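Side-chain contacts in phosphoserine aminotransferase SerC (PDB 3FFR), which probably catalyses the pyridoxal-phosphate-dependent transfer of an amino group from glutamate to 3-phosphohydroxypyruvate, making phosphoserine: residues G32-S35 and H36-K40; A276-N279 and T280-S284; H351-V354 and Q355-E359. All coordinates share one frame; numbering follows the deposited sequence.

Overall arrangement
Along the chain the three contacts follow one another in series, yet in space they fall into two places. Contact 1 joins the loop after helix 19-28 to the start of helix 39-55, where a bound serine meets the second subunit. Its centre is about 48 Å from that of contact 2 and about 46 Å from that of contact 3. The centres of contacts 2 and 3 are about 11 Å apart, on helices 264-284 and 347-360, which touch each other: Tyr281 reaches both Leu357 and Lys358. Both helices pack against the sheet that contains strands 302-307 and 323-327. Contact 1 thus belongs to a ligand site between subunits, whereas contacts 2 and 3 belong to helices packed together on one sheet, far from that site.

Contact 1: G32-S35 and H36-K40; sequences GVIS and HRSKK. With SER (serine), chain B.
His36 and Arg37, directly after Ser35, hold the two ends of a bound serine. The ligand's amino N donates to His36 NE2 over 2.8 Å, approaching the ring at its edge and in plane, while Arg37 NE donates to OXT at 3.0 Å, nearly straight at 162°. The Arg37 chain bends at its second torsion (chi2 -65°) and folds over one face of the imidazole, bringing His36 CD2 3.5 Å above the centre of the guanidinium plane. The other guanidinium nitrogens are occupied too: NH1 binds Gln239 OE1 and Thr240 O, and NH2 binds Pro241 O, which fixes the group's rotation.

Behind this first shell, Ser35 shapes the backbone. Ser35 OG accepts from Arg37 N at 2.9 Å, an ST turn, inside a type I turn from Ser35 to Ser38. Ser35 O accepts twice: Ser38 N comes from above the carbonyl plane at 3.1 Å, and Ser38 OG lies in that plane at 2.6 Å. Ser38 is the N-cap of helix 39-55; a serine suits this position because its short hydroxyl can give its proton to Ser35 O and still cap Phe41 N. Farther along, Ile34 CD1 rests on Lys40 CG at 3.5 Å, an apolar contact made by the aliphatic part of the lysine.

An acceptor nitrogen for the amino group beside a guanidinium for the carboxylate is a pairing matched to an amino acid. Since the serine also binds Tyr329 OH of the second subunit, the two chains share the site, consistent with substrate recognition across the dimer interface.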
loop_
_atom_site.group_PDB
_atom_site.type_symbol
_atom_site.label_atom_id
_atom_site.label_comp_id
_atom_site.label_asym_id
_atom_site.label_seq_id
_atom_site.Cartn_x
_atom_site.Cartn_y
_atom_site.Cartn_z
ATOM N N GLY A 32 -1.121 15.303 0.782
ATOM C CA GLY A 32 -0.311 14.308 1.518
ATOM C C GLY A 32 -0.240 14.573 3.017
ATOM O O GLY A 32 0.244 13.742 3.816
ATOM N N VAL A 33 -0.794 15.719 3.380
ATOM C CA VAL A 33 -0.770 16.242 4.749
ATOM C C VAL A 33 -2.109 16.116 5.467
ATOM O O VAL A 33 -2.162 15.956 6.691
ATOM C CB VAL A 33 -0.325 17.749 4.742
ATOM C CG1 VAL A 33 -0.373 18.383 6.152
ATOM C CG2 VAL A 33 1.099 17.882 4.143
ATOM N N ILE A 34 -3.183 16.264 4.708
ATOM C CA ILE A 34 -4.531 16.238 5.288
ATOM C C ILE A 34 -4.818 14.901 5.958
ATOM O O ILE A 34 -4.290 13.843 5.576
ATOM C CB ILE A 34 -5.663 16.596 4.257
ATOM C CG1 ILE A 34 -5.746 15.512 3.167
ATOM C CG2 ILE A 34 -5.443 18.034 3.694
ATOM C CD1 ILE A 34 -6.839 15.684 2.159
ATOM N N SER A 35 -5.649 14.966 6.989
ATOM C CA SER A 35 -6.070 13.749 7.682
ATOM C C SER A 35 -6.951 12.892 6.784
ATOM O O SER A 35 -7.814 13.390 6.060
ATOM C CB SER A 35 -6.875 14.092 8.932
ATOM O OG SER A 35 -7.388 12.920 9.507
ATOM N N HIS A 36 -6.711 11.598 6.861
ATOM C CA HIS A 36 -7.531 10.588 6.184
ATOM C C HIS A 36 -8.923 10.443 6.833
ATOM O O HIS A 36 -9.749 9.624 6.402
ATOM C CB HIS A 36 -6.809 9.234 6.119
ATOM C CG HIS A 36 -6.493 8.643 7.455
ATOM N ND1 HIS A 36 -5.752 9.304 8.412
ATOM C CD2 HIS A 36 -6.843 7.459 8.003
ATOM C CE1 HIS A 36 -5.647 8.542 9.482
ATOM N NE2 HIS A 36 -6.308 7.425 9.266
ATOM N N ARG A 37 -9.152 11.221 7.886
ATOM C CA ARG A 37 -10.438 11.251 8.593
ATOM C C ARG A 37 -11.145 12.605 8.350
ATOM O O ARG A 37 -12.225 12.844 8.892
ATOM C CB ARG A 37 -10.261 11.060 10.101
ATOM C CG ARG A 37 -9.485 9.775 10.502
ATOM C CD ARG A 37 -10.257 8.535 10.100
ATOM N NE ARG A 37 -9.514 7.319 10.428
ATOM C CZ ARG A 37 -9.620 6.193 9.726
ATOM N NH1 ARG A 37 -10.447 6.125 8.697
ATOM N NH2 ARG A 37 -8.869 5.163 10.045
ATOM N N SER A 38 -10.512 13.474 7.567
ATOM C CA SER A 38 -11.033 14.843 7.280
ATOM C C SER A 38 -12.084 14.885 6.212
ATOM O O SER A 38 -12.194 13.997 5.376
ATOM C CB SER A 38 -9.896 15.784 6.838
ATOM O OG SER A 38 -9.360 15.444 5.560
ATOM N N LYS A 39 -12.868 15.961 6.233
ATOM C CA LYS A 39 -13.880 16.134 5.200
ATOM C C LYS A 39 -13.242 16.278 3.830
ATOM O O LYS A 39 -13.765 15.805 2.812
ATOM C CB LYS A 39 -14.784 17.344 5.479
ATOM C CG LYS A 39 -15.780 17.592 4.341
ATOM N N LYS A 40 -12.084 16.918 3.797
ATOM C CA LYS A 40 -11.401 17.088 2.519
ATOM C C LYS A 40 -11.008 15.726 1.983
ATOM O O LYS A 40 -11.206 15.448 0.808
ATOM C CB LYS A 40 -10.181 17.980 2.632
ATOM C CG LYS A 40 -9.362 18.032 1.337
ATOM C CD LYS A 40 -10.077 18.718 0.140
ATOM C CE LYS A 40 -9.146 18.794 -1.093
ATOM N NZ LYS A 40 -9.775 19.431 -2.291
HETATM N N SER B . -6.089 5.826 11.517
HETATM C CA SER B . -6.049 6.447 12.855
HETATM C C SER B . -7.459 6.531 13.330
HETATM O O SER B . -7.869 5.544 13.939
HETATM C CB SER B . -5.326 7.815 12.891
HETATM O OG SER B . -3.941 7.735 12.443
HETATM O OXT SER B . -8.202 7.484 13.112
#

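Contact 2: A276-N279 and T280-S284; sequences ALIN and TYIES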
loop_
_atom_site.group_PDB
_atom_site.type_symbol
_atom_site.label_atom_id
_atom_site.label_comp_id
_atom_site.label_asym_id
_atom_site.label_seq_id
_atom_site.Cartn_x
_atom_site.Cartn_y
_atom_site.Cartn_z
ATOM N N ALA A 276 -4.360 -1.914 -33.740
ATOM C CA ALA A 276 -4.433 -2.220 -35.172
ATOM C C ALA A 276 -3.133 -1.806 -35.875
ATOM O O ALA A 276 -2.629 -2.499 -36.775
ATOM C CB ALA A 276 -5.668 -1.566 -35.804
ATOM N N LEU A 277 -2.586 -0.680 -35.469
ATOM C CA LEU A 277 -1.312 -0.193 -36.048
ATOM C C LEU A 277 -0.197 -1.204 -35.802
ATOM O O LEU A 277 0.567 -1.573 -36.704
ATOM C CB LEU A 277 -0.868 1.141 -35.444
ATOM C CG LEU A 277 -1.501 2.435 -35.900
ATOM C CD1 LEU A 277 -0.810 3.614 -35.166
ATOM C CD2 LEU A 277 -1.356 2.579 -37.435
ATOM N N ILE A 278 -0.137 -1.650 -34.549
ATOM C CA ILE A 278 0.879 -2.592 -34.094
ATOM C C ILE A 278 0.715 -3.945 -34.766
ATOM O O ILE A 278 1.673 -4.526 -35.307
ATOM C CB ILE A 278 0.891 -2.755 -32.527
ATOM C CG1 ILE A 278 1.266 -1.442 -31.830
ATOM C CG2 ILE A 278 1.809 -3.940 -32.099
ATOM C CD1 ILE A 278 0.956 -1.423 -30.301
ATOM N N ASN A 279 -0.525 -4.422 -34.790
ATOM C CA ASN A 279 -0.812 -5.759 -35.302
ATOM C C ASN A 279 -0.627 -5.828 -36.816
ATOM O O ASN A 279 -0.196 -6.837 -37.356
ATOM C CB ASN A 279 -2.194 -6.232 -34.834
ATOM C CG ASN A 279 -2.211 -6.522 -33.350
ATOM O OD1 ASN A 279 -1.190 -6.952 -32.789
ATOM N ND2 ASN A 279 -3.374 -6.326 -32.697
ATOM N N THR A 280 -0.941 -4.738 -37.482
ATOM C CA THR A 280 -0.770 -4.674 -38.944
ATOM C C THR A 280 0.709 -4.851 -39.298
ATOM O O THR A 280 1.071 -5.512 -40.285
ATOM C CB THR A 280 -1.321 -3.343 -39.516
ATOM O OG1 THR A 280 -2.754 -3.343 -39.363
ATOM C CG2 THR A 280 -0.976 -3.215 -41.036
ATOM N N TYR A 281 1.551 -4.270 -38.454
ATOM C CA TYR A 281 3.009 -4.344 -38.627
ATOM C C TYR A 281 3.460 -5.767 -38.352
ATOM O O TYR A 281 4.209 -6.362 -39.130
ATOM C CB TYR A 281 3.742 -3.345 -37.742
ATOM C CG TYR A 281 5.225 -3.643 -37.512
ATOM C CD1 TYR A 281 6.116 -3.703 -38.576
ATOM C CD2 TYR A 281 5.727 -3.849 -36.209
ATOM C CE1 TYR A 281 7.454 -3.956 -38.374
ATOM C CE2 TYR A 281 7.049 -4.113 -35.999
ATOM C CZ TYR A 281 7.917 -4.172 -37.091
ATOM O OH TYR A 281 9.262 -4.418 -36.880
ATOM N N ILE A 282 2.916 -6.364 -37.304
ATOM C CA ILE A 282 3.318 -7.738 -36.968
ATOM C C ILE A 282 2.900 -8.680 -38.115
ATOM O O ILE A 282 3.595 -9.655 -38.402
ATOM C CB ILE A 282 2.741 -8.228 -35.613
ATOM C CG1 ILE A 282 3.283 -7.361 -34.465
ATOM C CG2 ILE A 282 3.092 -9.697 -35.380
ATOM C CD1 ILE A 282 2.563 -7.580 -33.105
ATOM N N GLU A 283 1.770 -8.400 -38.769
ATOM C CA GLU A 283 1.320 -9.302 -39.854
ATOM C C GLU A 283 2.366 -9.529 -40.931
ATOM O O GLU A 283 2.391 -10.599 -41.549
ATOM C CB GLU A 283 0.051 -8.813 -40.564
ATOM C CG GLU A 283 -1.240 -8.847 -39.734
ATOM C CD GLU A 283 -1.751 -10.227 -39.343
ATOM O OE1 GLU A 283 -1.207 -11.252 -39.785
ATOM O OE2 GLU A 283 -2.733 -10.263 -38.538
ATOM N N SER A 284 3.203 -8.528 -41.169
ATOM C CA SER A 284 4.171 -8.607 -42.266
ATOM C C SER A 284 5.632 -8.475 -41.849
ATOM O O SER A 284 6.523 -8.502 -42.695
ATOM C CB SER A 284 3.847 -7.581 -43.354
ATOM O OG SER A 284 3.948 -6.263 -42.879
#
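Thr280 places OG1 opposite its own carbonyl carbon, beside the backbone N (chi1 -68°), and so turns the hydroxyl back over the preceding turn of helix to Ala276 O. The bond is 2.7 Å from Thr280 OG1 to Ala276 O. Thr280 N binds the same oxygen at 2.9 Å, and the two donors come from opposite faces of the carbonyl plane, each tilted from it by about 30°. Threonine fits an exposed helical position in this way, its hydroxyl donating to the helix's own backbone, here Ala276 O.

Two residues farther along, Ile278 and Ile282 form an apolar pair. Ile282 runs beside Ile278, pointing the same way, with Ile282 CD1 3.9 Å from Ile278 CG2. The same methyl lies 3.8 Å from Asn279 OD1, as the amide chain runs alongside it. Ile282 N binds Ile278 O at 3.0 Å, the regular helical bond.

Tyr281 is held less firmly by its backbone: its N-H divides between Leu277 O and Ile278 O, both bonds weak. Its CB lies against Ile278 O at 3.4 Å, and the ring leads away from the helix to a hydroxyl bonded to Gly362 O. Glu283 N donates to Asn279 O; with CG beside its own backbone N, Glu283 brings that carbon to 3.3 Å from Asn279 O.

The side chains on this face seat helix 264-284. Ile278, Asn279 and Ile282 rest on Ile303 of strand 302-307, and Ile282 also on Ala305; Phe290 of strand 288-290 receives Asn279, Ile282 and Glu283. Leu277, Ile278 and Tyr281 turn to helix 347-360, while Thr280 is on an exposed part of the surface.

Contact 3: H351-V354 and Q355-E359; sequences HKLV and QTLKE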
loop_
_atom_site.group_PDB
_atom_site.type_symbol
_atom_site.label_atom_id
_atom_site.label_comp_id
_atom_site.label_asym_id
_atom_site.label_seq_id
_atom_site.Cartn_x
_atom_site.Cartn_y
_atom_site.Cartn_z
ATOM N N HIS A 351 2.427 5.314 -33.275
ATOM C CA HIS A 351 2.802 5.505 -34.659
ATOM C C HIS A 351 4.315 5.625 -34.766
ATOM O O HIS A 351 4.930 5.052 -35.663
ATOM C CB HIS A 351 2.132 6.740 -35.258
ATOM C CG HIS A 351 2.311 6.851 -36.740
ATOM N ND1 HIS A 351 3.389 7.487 -37.311
ATOM C CD2 HIS A 351 1.562 6.386 -37.765
ATOM C CE1 HIS A 351 3.295 7.419 -38.626
ATOM N NE2 HIS A 351 2.198 6.751 -38.927
ATOM N N LYS A 352 4.903 6.386 -33.860
ATOM C CA LYS A 352 6.361 6.570 -33.855
ATOM C C LYS A 352 7.060 5.259 -33.570
ATOM O O LYS A 352 8.048 4.903 -34.218
ATOM C CB LYS A 352 6.825 7.628 -32.863
ATOM C CG LYS A 352 8.356 7.791 -32.818
ATOM C CD LYS A 352 8.788 8.801 -31.747
ATOM C CE LYS A 352 10.329 8.987 -31.681
ATOM N NZ LYS A 352 10.774 9.892 -30.567
ATOM N N LEU A 353 6.506 4.507 -32.624
ATOM C CA LEU A 353 7.074 3.199 -32.288
ATOM C C LEU A 353 7.053 2.260 -33.505
ATOM O O LEU A 353 8.072 1.650 -33.854
ATOM C CB LEU A 353 6.316 2.527 -31.123
ATOM C CG LEU A 353 6.793 1.109 -30.769
ATOM C CD1 LEU A 353 8.193 1.052 -30.190
ATOM C CD2 LEU A 353 5.767 0.480 -29.755
ATOM N N VAL A 354 5.891 2.164 -34.146
ATOM C CA VAL A 354 5.723 1.227 -35.273
ATOM C C VAL A 354 6.615 1.641 -36.453
ATOM O O VAL A 354 7.256 0.813 -37.109
ATOM C CB VAL A 354 4.244 1.063 -35.681
ATOM C CG1 VAL A 354 4.102 0.265 -37.002
ATOM C CG2 VAL A 354 3.471 0.357 -34.549
ATOM N N GLN A 355 6.686 2.936 -36.695
ATOM C CA GLN A 355 7.473 3.418 -37.823
ATOM C C GLN A 355 8.945 3.146 -37.598
ATOM O O GLN A 355 9.691 2.796 -38.527
ATOM C CB GLN A 355 7.258 4.910 -38.050
ATOM C CG GLN A 355 8.270 5.534 -38.995
ATOM C CD GLN A 355 8.124 7.040 -39.034
ATOM O OE1 GLN A 355 7.138 7.564 -39.570
ATOM N NE2 GLN A 355 9.106 7.754 -38.453
ATOM N N THR A 356 9.351 3.294 -36.350
ATOM C CA THR A 356 10.750 3.118 -35.984
ATOM C C THR A 356 11.093 1.643 -36.095
ATOM O O THR A 356 12.138 1.267 -36.629
ATOM C CB THR A 356 11.049 3.686 -34.587
ATOM O OG1 THR A 356 10.729 5.086 -34.572
ATOM C CG2 THR A 356 12.499 3.490 -34.220
ATOM N N LEU A 357 10.179 0.802 -35.616
ATOM C CA LEU A 357 10.400 -0.644 -35.689
ATOM C C LEU A 357 10.498 -1.098 -37.151
ATOM O O LEU A 357 11.337 -1.922 -37.525
ATOM C CB LEU A 357 9.283 -1.409 -34.998
ATOM C CG LEU A 357 9.330 -1.325 -33.461
ATOM C CD1 LEU A 357 8.080 -1.977 -32.876
ATOM C CD2 LEU A 357 10.595 -1.974 -32.861
ATOM N N LYS A 358 9.618 -0.551 -37.966
ATOM C CA LYS A 358 9.578 -0.928 -39.381
ATOM C C LYS A 358 10.856 -0.585 -40.090
ATOM O O LYS A 358 11.375 -1.358 -40.915
ATOM C CB LYS A 358 8.437 -0.216 -40.097
ATOM C CG LYS A 358 7.080 -0.711 -39.665
ATOM C CD LYS A 358 5.951 0.190 -40.121
ATOM C CE LYS A 358 5.827 0.260 -41.620
ATOM N NZ LYS A 358 4.620 1.074 -41.955
ATOM N N GLU A 359 11.353 0.585 -39.744
ATOM C CA GLU A 359 12.525 1.150 -40.404
ATOM C C GLU A 359 13.819 0.532 -39.949
ATOM O O GLU A 359 14.702 0.283 -40.773
ATOM C CB GLU A 359 12.578 2.669 -40.224
ATOM C CG GLU A 359 11.473 3.410 -40.972
ATOM C CD GLU A 359 11.567 4.935 -40.841
ATOM O OE1 GLU A 359 12.492 5.421 -40.162
ATOM O OE2 GLU A 359 10.705 5.643 -41.418
#
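Leu353 and Leu357 meet at an angle, one turn apart: Leu357 CD1 touches both CG and CD1 of Leu353, at 4.0 Å from CG. Different first torsions bring them together, for Leu353 puts CG opposite its backbone N (chi1 176°) whereas Leu357 puts its own beside the N (chi1 -73°), leaning back toward the earlier turn. Their branched ends are buried against Leu318 of helix 311-318, and Leu353 also reaches Met323 and Val325 of strand 323-327.

Val354 and Lys358 are also set askew. The lysine chain lies over the carbonyl one turn back, CG at 3.0 Å from Val354 O, and CD rests on Val354 CG1 at 3.6 Å. Lys358 is itself exposed, so its aliphatic part, which also packs on Tyr281, adds apolar contact from a residue otherwise at the surface.

Lys352 and Thr356, by contrast, run side by side in the same direction. Thr356 OG1 donates to Lys352 O at 2.7 Å and Thr356 N at 3.0 Å, from opposite faces of the carbonyl plane. A valine in place of Thr356 would probably leave Lys352 O with one donor fewer within the helix, and a buried methyl where the hydroxyl bond had been. The extended Lys352 chain ends in a bond from NZ to Phe321 O.

Leucine and valine supply the apolar side of helix 347-360, turned to helices 264-284 and 311-318 and to strand 323-327. Thr356 shares this buried side with the leucines, and can do so because its hydroxyl is bonded to Lys352 O.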